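PDB 4ZL8: Thiol:disulfide interchange protein DsbA, which probably introduces disulfide bonds into other proteins of the bacterial periplasm by handing over its own redox-active disulfide. Local coordinates for residues Y41-E44 with P45-V48. The protein carries 1 engineered substitution. Residues are numbered along the deposited sequence; the frame is centred on the assembly and turned at random.
Sequences YAFE and PTIV
Phe-43 and Ile-47, one turn apart on helix 38-52, illustrate how a helix bent by proline keeps its inner side packed. Pro-45 has no N-H to offer Tyr-41 O, its CD sits 3.3 Å from Ala-42 O, and Thr-46 N turns from that carbonyl to Phe-43 O. The kink is bridged by Phe-43 O, which accepts two hydrogen bonds: Ile-47 N lies nearly on the line of the carbonyl bond, whereas Thr-46 N, 2.9 Å from Phe-43 O, sits well above the carbonyl plane. A water donates to Ala-42 O and also hydrogen-bonds Thr-46 OG1, 2.7 Å away, joining the turns on the outer side.

Phe-43 swings its ring along the helix because CG is anti to the backbone N (chi1 -169°). On one face of the ring rests Ile-47 CB, 4.0 Å from the Phe-43 ring centroid in a CH-pi contact, while Ile-47 CD1 reaches Phe-43 CE2 at 3.7 Å. Thr-46 CG2 approaches CE1 obliquely.

Glu-44 shows the polar counterpart. Glu-44 CB lies 3.4 Å from Pro-45 CD; the chain bends about its CB-CG bond (chi2 -74°), bringing the carboxylate back beside the next turn. There Glu-44 OE1 meets Val-48 CG2 at 3.4 Å and OE2 faces Ile-47 CG2. Both oxygens find polar partners elsewhere, OE1 a hydrogen bond with NE2 of His-91 and OE2 a salt bridge to Arg-62 of strand 58-64. This ties the helix that starts at the CxxC of the thioredoxin fold to its neighbours. Burying a carboxylate among methyl groups is costly, and His-91 and Arg-62 meet that cost.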
# COMPACT_ATOMS: atom_id res chain seq x y z
N TYR A 41 10.18 -4.30 -0.26
CA TYR A 41 11.10 -4.12 0.86
C TYR A 41 12.22 -3.15 0.49
O TYR A 41 12.53 -2.23 1.25
CB TYR A 41 11.67 -5.48 1.30
CG TYR A 41 12.66 -5.44 2.44
CD1 TYR A 41 12.30 -5.00 3.69
CD2 TYR A 41 13.95 -5.89 2.26
CE1 TYR A 41 13.20 -4.98 4.73
CE2 TYR A 41 14.86 -5.86 3.29
CZ TYR A 41 14.47 -5.42 4.52
OH TYR A 41 15.37 -5.37 5.56
N ALA A 42 12.80 -3.34 -0.69
CA ALA A 42 13.94 -2.52 -1.09
C ALA A 42 13.55 -1.06 -1.35
O ALA A 42 14.40 -0.18 -1.26
CB ALA A 42 14.59 -3.10 -2.31
N PHE A 43 12.29 -0.81 -1.69
CA PHE A 43 11.77 0.54 -1.93
C PHE A 43 11.48 1.29 -0.65
O PHE A 43 11.44 2.53 -0.65
CB PHE A 43 10.51 0.42 -2.78
CG PHE A 43 9.97 1.71 -3.37
CD1 PHE A 43 10.80 2.70 -3.86
CD2 PHE A 43 8.60 1.85 -3.51
CE1 PHE A 43 10.25 3.86 -4.44
CE2 PHE A 43 8.05 2.99 -4.09
CZ PHE A 43 8.89 3.99 -4.56
N GLU A 44 11.27 0.58 0.45
CA GLU A 44 10.88 1.23 1.71
C GLU A 44 11.78 2.40 2.14
O GLU A 44 11.25 3.44 2.54
CB GLU A 44 10.76 0.20 2.84
CG GLU A 44 9.54 -0.68 2.69
CD GLU A 44 8.26 0.03 3.03
OE1 GLU A 44 8.05 0.29 4.22
OE2 GLU A 44 7.48 0.37 2.11
N PRO A 45 13.10 2.25 2.08
CA PRO A 45 13.92 3.39 2.54
C PRO A 45 13.76 4.65 1.68
O PRO A 45 14.13 5.75 2.11
CB PRO A 45 15.36 2.85 2.46
CG PRO A 45 15.22 1.37 2.39
CD PRO A 45 13.90 1.05 1.79
N THR A 46 13.19 4.49 0.50
CA THR A 46 12.93 5.64 -0.38
C THR A 46 11.53 6.21 -0.12
O THR A 46 11.38 7.42 0.10
CB THR A 46 13.09 5.22 -1.85
OG1 THR A 46 14.44 4.79 -2.08
CG2 THR A 46 12.80 6.39 -2.78
N ILE A 47 10.52 5.36 -0.11
CA ILE A 47 9.15 5.84 -0.05
C ILE A 47 8.74 6.24 1.38
O ILE A 47 7.96 7.16 1.56
CB ILE A 47 8.15 4.83 -0.68
CG1 ILE A 47 6.79 5.50 -0.86
CG2 ILE A 47 8.03 3.52 0.15
CD1 ILE A 47 5.83 4.72 -1.68
N VAL A 48 9.28 5.58 2.40
CA VAL A 48 8.88 5.91 3.76
C VAL A 48 9.15 7.37 4.14
O VAL A 48 8.22 8.09 4.51
CB VAL A 48 9.47 4.92 4.79
CG1 VAL A 48 9.24 5.43 6.23
CG2 VAL A 48 8.84 3.53 4.63
O HOH W 1 14.78 2.20 -2.70